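Local coordinates for protein hydrazine synthase alpha subunit (Candidatus Kuenenia stuttgartiensis, PDB 5C2V) that forms the hydrazine-producing subunit of the hydrazine synthase complex, binding two heme c groups and condensing hydroxylamine with ammonia, at residues Q104-N109 with L115-D120; I209-P212 with T217-Q220; M660-N665 with L743-F748. All blocks are in the same frame, centred on the assembly; numbering follows the deposited sequence.

Contact 1 (Q104-N109 with L115-D120); sequences QIWEMN and LRQMTD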
loop_
_atom_site.group_PDB
_atom_site.type_symbol
_atom_site.label_atom_id
_atom_site.label_comp_id
_atom_site.label_asym_id
_atom_site.label_seq_id
_atom_site.Cartn_x
_atom_site.Cartn_y
_atom_site.Cartn_z
ATOM N N GLN D 104 13.250 -11.875 35.767
ATOM C CA GLN D 104 12.695 -10.818 36.599
ATOM C C GLN D 104 13.533 -9.547 36.541
ATOM O O GLN D 104 14.560 -9.497 35.864
ATOM C CB GLN D 104 12.581 -11.298 38.047
ATOM C CG GLN D 104 11.784 -12.586 38.228
ATOM C CD GLN D 104 10.284 -12.377 38.116
ATOM O OE1 GLN D 104 9.811 -11.255 37.933
ATOM N NE2 GLN D 104 9.527 -13.461 38.235
ATOM N N ILE D 105 13.085 -8.523 37.260
ATOM C CA ILE D 105 13.814 -7.264 37.342
ATOM C C ILE D 105 14.728 -7.261 38.563
ATOM O O ILE D 105 14.307 -7.606 39.666
ATOM C CB ILE D 105 12.857 -6.056 37.412
ATOM C CG1 ILE D 105 11.926 -6.042 36.198
ATOM C CG2 ILE D 105 13.640 -4.755 37.496
ATOM C CD1 ILE D 105 12.643 -5.862 34.879
ATOM N N TRP D 106 15.984 -6.883 38.354
ATOM C CA TRP D 106 16.963 -6.829 39.429
ATOM C C TRP D 106 17.710 -5.503 39.379
ATOM O O TRP D 106 17.618 -4.775 38.394
ATOM C CB TRP D 106 17.954 -7.992 39.324
ATOM C CG TRP D 106 17.318 -9.350 39.232
ATOM C CD1 TRP D 106 16.674 -9.884 38.153
ATOM C CD2 TRP D 106 17.292 -10.357 40.251
ATOM N NE1 TRP D 106 16.235 -11.152 38.442
ATOM C CE2 TRP D 106 16.604 -11.467 39.724
ATOM C CE3 TRP D 106 17.778 -10.424 41.560
ATOM C CZ2 TRP D 106 16.389 -12.632 40.459
ATOM C CZ3 TRP D 106 17.565 -11.582 42.288
ATOM C CH2 TRP D 106 16.876 -12.669 41.736
ATOM N N GLU D 107 18.439 -5.184 40.443
ATOM C CA GLU D 107 19.334 -4.033 40.423
ATOM C C GLU D 107 20.559 -4.293 41.286
ATOM O O GLU D 107 20.488 -5.017 42.280
ATOM C CB GLU D 107 18.622 -2.760 40.893
ATOM C CG GLU D 107 17.753 -2.915 42.130
ATOM C CD GLU D 107 17.366 -1.572 42.727
ATOM O OE1 GLU D 107 18.194 -0.640 42.672
ATOM O OE2 GLU D 107 16.238 -1.439 43.242
ATOM N N MET D 108 21.686 -3.703 40.899
ATOM C CA MET D 108 22.923 -3.869 41.652
ATOM C C MET D 108 23.868 -2.694 41.432
ATOM O O MET D 108 23.724 -1.940 40.471
ATOM C CB MET D 108 23.621 -5.174 41.266
ATOM C CG MET D 108 24.322 -5.128 39.916
ATOM S SD MET D 108 25.470 -6.498 39.667
ATOM C CE MET D 108 24.360 -7.900 39.758
ATOM N N ASN D 109 24.835 -2.545 42.330
ATOM C CA ASN D 109 25.828 -1.486 42.219
ATOM C C ASN D 109 26.774 -1.719 41.048
ATOM O O ASN D 109 26.901 -2.840 40.555
ATOM C CB ASN D 109 26.623 -1.361 43.520
ATOM C CG ASN D 109 25.742 -1.059 44.715
ATOM O OD1 ASN D 109 24.731 -0.367 44.595
ATOM N ND2 ASN D 109 26.121 -1.578 45.877
ATOM N N LEU D 115 23.105 -6.726 45.435
ATOM C CA LEU D 115 22.136 -7.354 44.540
ATOM C C LEU D 115 20.755 -7.448 45.193
ATOM O O LEU D 115 20.602 -8.056 46.253
ATOM C CB LEU D 115 22.631 -8.742 44.119
ATOM C CG LEU D 115 21.924 -9.492 42.982
ATOM C CD1 LEU D 115 20.774 -10.348 43.500
ATOM C CD2 LEU D 115 21.434 -8.522 41.916
ATOM N N ARG D 116 19.753 -6.855 44.548
ATOM C CA ARG D 116 18.388 -6.847 45.074
ATOM C C ARG D 116 17.372 -7.272 44.011
ATOM O O ARG D 116 17.504 -6.918 42.839
ATOM C CB ARG D 116 18.033 -5.457 45.614
ATOM C CG ARG D 116 16.652 -5.372 46.250
ATOM C CD ARG D 116 16.252 -3.933 46.542
ATOM N NE ARG D 116 14.869 -3.845 47.002
ATOM C CZ ARG D 116 14.197 -2.707 47.143
ATOM N NH1 ARG D 116 14.780 -1.550 46.857
ATOM N NH2 ARG D 116 12.941 -2.726 47.568
ATOM N N GLN D 117 16.356 -8.026 44.428
ATOM C CA GLN D 117 15.333 -8.531 43.513
ATOM C C GLN D 117 14.076 -7.661 43.506
ATOM O O GLN D 117 13.379 -7.553 44.514
ATOM C CB GLN D 117 14.958 -9.966 43.879
ATOM C CG GLN D 117 13.958 -10.604 42.930
ATOM C CD GLN D 117 13.570 -12.007 43.350
ATOM O OE1 GLN D 117 14.209 -12.609 44.213
ATOM N NE2 GLN D 117 12.515 -12.537 42.740
ATOM N N MET D 118 13.797 -7.043 42.362
ATOM C CA MET D 118 12.661 -6.132 42.226
ATOM C C MET D 118 11.311 -6.807 41.958
ATOM O O MET D 118 10.297 -6.410 42.533
ATOM C CB MET D 118 12.951 -5.119 41.120
ATOM C CG MET D 118 14.240 -4.358 41.348
ATOM S SD MET D 118 14.370 -3.834 43.066
ATOM C CE MET D 118 13.168 -2.508 43.099
ATOM N N THR D 119 11.289 -7.816 41.088
ATOM C CA THR D 119 10.021 -8.411 40.658
ATOM C C THR D 119 9.926 -9.917 40.890
ATOM O O THR D 119 10.828 -10.667 40.532
ATOM C CB THR D 119 9.760 -8.149 39.158
ATOM O OG1 THR D 119 10.908 -8.539 38.394
ATOM C CG2 THR D 119 9.474 -6.680 38.913
ATOM N N ASP D 120 8.841 -10.346 41.528
ATOM C CA ASP D 120 8.508 -11.766 41.639
ATOM C C ASP D 120 7.461 -12.232 40.619
ATOM O O ASP D 120 6.981 -13.363 40.705
ATOM C CB ASP D 120 8.033 -12.108 43.051
ATOM C CG ASP D 120 8.372 -13.536 43.440
ATOM O OD1 ASP D 120 9.337 -14.090 42.870
ATOM O OD2 ASP D 120 7.678 -14.106 44.308
#

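Contact 2 (I209-P212 with T217-Q220); sequences IEFP and TIDQ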
loop_
_atom_site.group_PDB
_atom_site.type_symbol
_atom_site.label_atom_id
_atom_site.label_comp_id
_atom_site.label_asym_id
_atom_site.label_seq_id
_atom_site.Cartn_x
_atom_site.Cartn_y
_atom_site.Cartn_z
ATOM N N ILE D 209 -0.280 -5.371 42.144
ATOM C CA ILE D 209 0.265 -6.585 42.738
ATOM C C ILE D 209 1.400 -6.228 43.700
ATOM O O ILE D 209 2.333 -5.509 43.335
ATOM C CB ILE D 209 0.770 -7.565 41.668
ATOM C CG1 ILE D 209 -0.338 -7.859 40.655
ATOM C CG2 ILE D 209 1.263 -8.853 42.312
ATOM C CD1 ILE D 209 0.122 -8.663 39.460
ATOM N N GLU D 210 1.305 -6.719 44.933
ATOM C CA GLU D 210 2.306 -6.421 45.955
ATOM C C GLU D 210 3.357 -7.518 46.082
ATOM O O GLU D 210 3.042 -8.707 46.043
ATOM C CB GLU D 210 1.638 -6.199 47.316
ATOM C CG GLU D 210 1.150 -4.779 47.559
ATOM C CD GLU D 210 0.709 -4.556 48.995
ATOM O OE1 GLU D 210 -0.353 -5.087 49.383
ATOM O OE2 GLU D 210 1.428 -3.853 49.737
ATOM N N PHE D 211 4.608 -7.098 46.245
ATOM C CA PHE D 211 5.720 -8.007 46.500
ATOM C C PHE D 211 6.354 -7.670 47.849
ATOM O O PHE D 211 7.347 -6.939 47.908
ATOM C CB PHE D 211 6.763 -7.925 45.385
ATOM C CG PHE D 211 6.273 -8.419 44.052
ATOM C CD1 PHE D 211 5.295 -9.398 43.975
ATOM C CD2 PHE D 211 6.793 -7.904 42.876
ATOM C CE1 PHE D 211 4.845 -9.852 42.750
ATOM C CE2 PHE D 211 6.345 -8.355 41.648
ATOM C CZ PHE D 211 5.371 -9.331 41.586
ATOM N N PRO D 212 5.764 -8.191 48.938
ATOM C CA PRO D 212 6.165 -7.893 50.318
ATOM C C PRO D 212 7.583 -8.341 50.656
ATOM O O PRO D 212 8.325 -7.589 51.291
ATOM C CB PRO D 212 5.147 -8.677 51.158
ATOM C CG PRO D 212 4.011 -8.967 50.232
ATOM C CD PRO D 212 4.635 -9.133 48.889
ATOM N N THR D 217 6.317 -2.855 44.884
ATOM C CA THR D 217 4.923 -2.938 44.440
ATOM C C THR D 217 4.797 -2.609 42.953
ATOM O O THR D 217 5.473 -1.713 42.459
ATOM C CB THR D 217 4.014 -1.990 45.251
ATOM O OG1 THR D 217 4.212 -2.217 46.653
ATOM C CG2 THR D 217 2.547 -2.221 44.911
ATOM N N ILE D 218 3.941 -3.334 42.236
ATOM C CA ILE D 218 3.766 -3.070 40.808
ATOM C C ILE D 218 2.329 -2.714 40.427
ATOM O O ILE D 218 1.364 -3.234 40.999
ATOM C CB ILE D 218 4.213 -4.271 39.947
ATOM C CG1 ILE D 218 3.496 -5.550 40.384
ATOM C CG2 ILE D 218 5.717 -4.453 40.026
ATOM C CD1 ILE D 218 3.833 -6.757 39.538
ATOM N N ASP D 219 2.211 -1.818 39.450
ATOM C CA ASP D 219 0.924 -1.401 38.902
ATOM C C ASP D 219 0.992 -1.390 37.376
ATOM O O ASP D 219 1.999 -0.979 36.801
ATOM C CB ASP D 219 0.536 -0.018 39.433
ATOM C CG ASP D 219 -0.766 0.490 38.845
ATOM O OD1 ASP D 219 -1.722 -0.305 38.734
ATOM O OD2 ASP D 219 -0.832 1.687 38.493
ATOM N N GLN D 220 -0.077 -1.836 36.721
ATOM C CA GLN D 220 -0.089 -1.928 35.262
ATOM C C GLN D 220 -0.664 -0.667 34.624
ATOM O O GLN D 220 -1.858 -0.389 34.746
ATOM C CB GLN D 220 -0.891 -3.152 34.816
ATOM C CG GLN D 220 -0.909 -3.374 33.314
ATOM C CD GLN D 220 -1.727 -4.584 32.915
ATOM O OE1 GLN D 220 -2.180 -5.351 33.766
ATOM N NE2 GLN D 220 -1.923 -4.763 31.615
#

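Contact 3 (M660-N665 with L743-F748); sequences MCHDSN and LLHNKF. With HEC (heme c), chain B.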
loop_
_atom_site.group_PDB
_atom_site.type_symbol
_atom_site.label_atom_id
_atom_site.label_comp_id
_atom_site.label_asym_id
_atom_site.label_seq_id
_atom_site.Cartn_x
_atom_site.Cartn_y
_atom_site.Cartn_z
ATOM N N MET D 660 -34.216 -23.012 5.282
ATOM C CA MET D 660 -35.261 -23.648 4.487
ATOM C C MET D 660 -35.071 -23.424 2.981
ATOM O O MET D 660 -35.150 -24.372 2.199
ATOM C CB MET D 660 -36.645 -23.154 4.932
ATOM C CG MET D 660 -36.863 -21.650 4.831
ATOM S SD MET D 660 -38.430 -21.108 5.537
ATOM C CE MET D 660 -38.150 -21.443 7.274
ATOM N N CYS D 661 -34.826 -22.182 2.575
ATOM C CA CYS D 661 -34.634 -21.877 1.161
ATOM C C CYS D 661 -33.169 -21.848 0.740
ATOM O O CYS D 661 -32.868 -21.746 -0.450
ATOM C CB CYS D 661 -35.283 -20.537 0.811
ATOM S SG CYS D 661 -37.077 -20.485 0.998
ATOM N N HIS D 662 -32.255 -21.946 1.699
ATOM C CA HIS D 662 -30.842 -21.936 1.349
ATOM C C HIS D 662 -30.178 -23.274 1.641
ATOM O O HIS D 662 -29.917 -23.631 2.790
ATOM C CB HIS D 662 -30.116 -20.802 2.077
ATOM C CG HIS D 662 -30.451 -19.442 1.552
ATOM N ND1 HIS D 662 -29.599 -18.727 0.738
ATOM C CD2 HIS D 662 -31.551 -18.669 1.716
ATOM C CE1 HIS D 662 -30.159 -17.570 0.426
ATOM N NE2 HIS D 662 -31.342 -17.512 1.007
ATOM N N ASP D 663 -29.899 -23.991 0.560
ATOM C CA ASP D 663 -29.192 -25.259 0.592
ATOM C C ASP D 663 -28.084 -25.165 -0.446
ATOM O O ASP D 663 -27.820 -24.079 -0.964
ATOM C CB ASP D 663 -30.132 -26.435 0.311
ATOM C CG ASP D 663 -30.785 -26.353 -1.055
ATOM O OD1 ASP D 663 -30.916 -25.232 -1.591
ATOM O OD2 ASP D 663 -31.177 -27.411 -1.590
ATOM N N SER D 664 -27.424 -26.281 -0.730
ATOM C CA SER D 664 -26.341 -26.302 -1.710
ATOM C C SER D 664 -26.742 -25.690 -3.057
ATOM O O SER D 664 -25.907 -25.114 -3.752
ATOM C CB SER D 664 -25.851 -27.735 -1.923
ATOM O OG SER D 664 -24.711 -27.765 -2.761
ATOM N N ASN D 665 -28.019 -25.799 -3.411
ATOM C CA ASN D 665 -28.498 -25.323 -4.707
ATOM C C ASN D 665 -28.894 -23.845 -4.734
ATOM O O ASN D 665 -29.227 -23.310 -5.791
ATOM C CB ASN D 665 -29.685 -26.171 -5.167
ATOM C CG ASN D 665 -29.292 -27.602 -5.481
ATOM O OD1 ASN D 665 -28.182 -27.864 -5.946
ATOM N ND2 ASN D 665 -30.202 -28.535 -5.227
ATOM N N LEU D 743 -36.304 -11.651 -4.515
ATOM C CA LEU D 743 -37.164 -11.898 -3.367
ATOM C C LEU D 743 -36.799 -10.947 -2.232
ATOM O O LEU D 743 -35.640 -10.881 -1.823
ATOM C CB LEU D 743 -37.041 -13.352 -2.910
ATOM C CG LEU D 743 -38.083 -13.858 -1.914
ATOM C CD1 LEU D 743 -39.478 -13.777 -2.511
ATOM C CD2 LEU D 743 -37.759 -15.279 -1.505
ATOM N N LEU D 744 -37.784 -10.206 -1.731
ATOM C CA LEU D 744 -37.527 -9.229 -0.677
ATOM C C LEU D 744 -37.211 -9.921 0.645
ATOM O O LEU D 744 -38.014 -10.700 1.158
ATOM C CB LEU D 744 -38.725 -8.292 -0.515
ATOM C CG LEU D 744 -39.023 -7.378 -1.705
ATOM C CD1 LEU D 744 -40.255 -6.529 -1.442
ATOM C CD2 LEU D 744 -37.820 -6.499 -2.018
ATOM N N HIS D 745 -36.031 -9.631 1.185
ATOM C CA HIS D 745 -35.556 -10.277 2.406
ATOM C C HIS D 745 -35.734 -9.449 3.679
ATOM O O HIS D 745 -35.345 -9.887 4.760
ATOM C CB HIS D 745 -34.080 -10.650 2.251
ATOM C CG HIS D 745 -33.855 -11.870 1.414
ATOM N ND1 HIS D 745 -34.357 -12.000 0.137
ATOM C CD2 HIS D 745 -33.191 -13.021 1.677
ATOM C CE1 HIS D 745 -34.008 -13.176 -0.353
ATOM N NE2 HIS D 745 -33.301 -13.816 0.561
ATOM N N ASN D 746 -36.312 -8.259 3.560
ATOM C CA ASN D 746 -36.341 -7.337 4.692
ATOM C C ASN D 746 -37.353 -7.708 5.778
ATOM O O ASN D 746 -37.211 -7.295 6.929
ATOM C CB ASN D 746 -36.604 -5.908 4.202
ATOM C CG ASN D 746 -37.943 -5.758 3.511
ATOM O OD1 ASN D 746 -38.484 -6.717 2.960
ATOM N ND2 ASN D 746 -38.485 -4.546 3.531
ATOM N N LYS D 747 -38.378 -8.470 5.413
ATOM C CA LYS D 747 -39.412 -8.851 6.373
ATOM C C LYS D 747 -39.253 -10.259 6.961
ATOM O O LYS D 747 -40.104 -10.712 7.728
ATOM C CB LYS D 747 -40.788 -8.691 5.727
ATOM C CG LYS D 747 -41.070 -7.240 5.368
ATOM C CD LYS D 747 -42.497 -6.994 4.928
ATOM C CE LYS D 747 -42.709 -5.510 4.667
ATOM N NZ LYS D 747 -44.093 -5.193 4.227
ATOM N N PHE D 748 -38.174 -10.950 6.604
ATOM C CA PHE D 748 -37.926 -12.298 7.117
ATOM C C PHE D 748 -37.566 -12.315 8.602
ATOM O O PHE D 748 -37.886 -13.269 9.312
ATOM C CB PHE D 748 -36.812 -12.979 6.319
ATOM C CG PHE D 748 -37.243 -13.464 4.966
ATOM C CD1 PHE D 748 -38.527 -13.943 4.764
ATOM C CD2 PHE D 748 -36.365 -13.445 3.897
ATOM C CE1 PHE D 748 -38.928 -14.392 3.521
ATOM C CE2 PHE D 748 -36.758 -13.892 2.649
ATOM C CZ PHE D 748 -38.042 -14.366 2.462
HETATM FE FE HEC B . -32.342 -15.663 0.780
HETATM C CHA HEC B . -30.856 -14.682 -2.155
HETATM C CHB HEC B . -29.715 -14.356 2.560
HETATM C CHC HEC B . -33.883 -16.541 3.750
HETATM C CHD HEC B . -34.882 -17.210 -0.947
HETATM N NA HEC B . -30.592 -14.736 0.294
HETATM C C1A HEC B . -30.211 -14.358 -0.980
HETATM C C2A HEC B . -29.008 -13.559 -0.865
HETATM C C3A HEC B . -28.691 -13.467 0.430
HETATM C C4A HEC B . -29.680 -14.206 1.190
HETATM C CMA HEC B . -27.482 -12.706 1.015
HETATM C CAA HEC B . -28.229 -12.922 -2.037
HETATM C CBA HEC B . -27.196 -13.913 -2.566
HETATM C CGA HEC B . -26.341 -13.240 -3.609
HETATM O O1A HEC B . -25.181 -13.684 -3.816
HETATM O O2A HEC B . -26.813 -12.252 -4.226
HETATM N NB HEC B . -31.859 -15.534 2.782
HETATM C C1B HEC B . -30.774 -14.848 3.294
HETATM C C2B HEC B . -30.952 -14.738 4.729
HETATM C C3B HEC B . -32.097 -15.350 5.055
HETATM C C4B HEC B . -32.693 -15.854 3.836
HETATM C CMB HEC B . -29.968 -14.053 5.702
HETATM C CAB HEC B . -32.715 -15.492 6.464
HETATM C CBB HEC B . -33.254 -14.126 6.946
HETATM N NC HEC B . -34.059 -16.679 1.305
HETATM C C1C HEC B . -34.504 -16.935 2.588
HETATM C C2C HEC B . -35.797 -17.581 2.500
HETATM C C3C HEC B . -36.013 -17.875 1.211
HETATM C C4C HEC B . -34.965 -17.241 0.428
HETATM C CMC HEC B . -36.547 -18.174 3.714
HETATM C CAC HEC B . -37.231 -18.633 0.628
HETATM C CBC HEC B . -38.540 -17.842 0.855
HETATM N ND HEC B . -32.787 -15.917 -1.256
HETATM C C1D HEC B . -33.928 -16.573 -1.715
HETATM C C2D HEC B . -33.961 -16.482 -3.156
HETATM C C3D HEC B . -32.713 -15.685 -3.560
HETATM C C4D HEC B . -32.038 -15.382 -2.305
HETATM C CMD HEC B . -35.041 -17.060 -4.098
HETATM C CAD HEC B . -32.317 -15.344 -5.022
HETATM C CBD HEC B . -31.710 -13.955 -5.219
HETATM C CGD HEC B . -32.604 -12.864 -4.687
HETATM O O1D HEC B . -32.080 -11.755 -4.407
HETATM O O2D HEC B . -33.832 -13.093 -4.541
#

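Contact 1 (Q104-N109 with L115-D120)
Trp-106 and Gln-117 face each other as a non-hydrogen-bonded pair in an antiparallel beta hairpin, the third and the edge strand of a four-stranded sheet consistent with a blade of the N-terminal beta-propeller. Gln-117 runs out over one face of the indole, its CB 3.5 Å from Trp-106 CZ3. The next atom, CG, makes the CH-pi contact, 3.8 Å from the centroid of the six-membered ring and 12° off the ring normal. CD then reaches Trp-106 CH2 at 3.7 Å, with the amide plane tilted 26° from the ring, and NE2 gives a weak hydrogen bond to Thr-119 O. CG is placed opposite the backbone N (chi1 -177°), and an extended chi2 carries CD on along the ring. Leu-115 CD1 also touches Trp-106 CE3, and Trp-106 NE1 bonds to Gly-95 O. Glu-107 and Arg-116, whose side chains lie on the other face, form the hydrogen-bonded pair: Arg-116 N to Glu-107 O, 3.0 Å, and Glu-107 N to Arg-116 O, 3.1 Å. Their salt bridge is long and purely electrostatic; Glu-107 OE1 pairs with Lys-90, and Arg-116 NH2 bonds to Thr-192 O. Beyond, Ile-105 O accepts from Met-118 N and weakly from Thr-119 N; Ile-105 N to Thr-119 OG1 is doubtfully short. Thr-119 OG1 donates to Gln-104 OE1 at 3.0 Å, slightly off that carbonyl plane, and Gln-104 NE2 bonds to Leu-121 O.

Contact 2 (I209-P212 with T217-Q220)
Ile-209 pairs with Ile-218 through both backbone polar atoms, the hydrogen-bonded pair of a short antiparallel beta hairpin whose strand segments run 160° apart with axes 4.9 Å from each other. The two bonds are unequal: Ile-218 N points almost straight at Ile-209 O (2.9 Å, 174° at the hydrogen), whereas the return bond from Ile-209 N to Ile-218 O is bent and weak. Above this pair the two isoleucines lie side by side, Ile-209 CB meeting Ile-218 CG1 at 3.6 Å. Glu-210 follows on the opposite face as the non-hydrogen-bonded partner of Thr-217. Only the aliphatic base of the glutamate takes part, its CG 3.9 Å from Thr-217 CG2, and no polar bond joins the two side chains. Phe-211 brings its ring towards Ile-218. Its CZ and CE2 atoms approach the tip of that side chain, with CZ 3.6 Å from Ile-218 CD1. Ile-218 offers that methyl because CG1 sits between the backbone N and the carbonyl carbon (chi1 54°), which turns the longer branch towards the first strand, so that CG1 serves Ile-209 and CD1 serves the phenyl ring. The ring also packs on Asp-120 and Leu-121. Strand 216-220 lies between strands 209-211 and 186-191 within the sheet, hydrogen-bonded to both: Thr-217 and Asp-219 bond through their backbones to Asp-191 and Arg-189, Ile-218 packs on Leu-190, and Asp-219 also forms salt bridges with Arg-189 and Arg-549.

Contact 3 (M660-N665 with L743-F748)
His-662 and His-745 present their ring edges to each other through the iron of a heme c, one imidazole on each face of the porphyrin. Each NE2 is 2.1 Å from the iron and the two nitrogens are 4.2 Å apart, so the three atoms are essentially collinear. The imidazole planes are turned about 78° against each other, close to perpendicular. CE2 of Phe-748 sits 3.7 Å above the centre of one face of the His-745 ring, while Leu-743 O lies at its edge, in the ring plane. His-745 ND1 donates to that oxygen at 2.6 Å, although the donor stands 46° out of the carbonyl plane of Leu-743; together with Phe-748 this probably limits the ring's rotation. A type I turn from His-745 to Phe-748 folds the phenyl ring back, and heme methyl CMC lies over one of its faces. The other ligand, His-662, is oriented through ND1 by Pro-668 O. Its neighbour Cys-661 is joined to the heme by the SG-CAC thioether, and Cys-658 makes the second covalent link, completing the CXXCH motif of a c-type cytochrome. This is the bis-histidine heme of the C-terminal domain. Leu-743 N adds a weak bond to propionate oxygen O2D. Both segments are loops: 660-665 follows helix 646-657 and meets the beta subunit at its far end, through Ser-664 and Asn-665, while 743-748 lies in the loop between helix 717-722 and helix 751-762.

Contacts 1 and 2 are neighbouring antiparallel hairpins from different sheets, their centres about 14 Å apart, and they touch where Phe-211 packs on Thr-119 and Asp-120. Most touching residues of contact 1 are buried, and it combines backbone pairing with aromatic, charged and hydroxyl-mediated links. Contact 2 is smaller, 275 against 655 Å² of buried surface; two of its five touching residues are exposed, and its side chains meet through hydrocarbon alone. Contact 3 lies across the chain's centre, about 65 and 57 Å from the others between centres. Its two histidines are buried, though other residues of its loops are exposed; the loops bury only 48 Å² directly, and a metal cofactor joins them instead of backbone bonds.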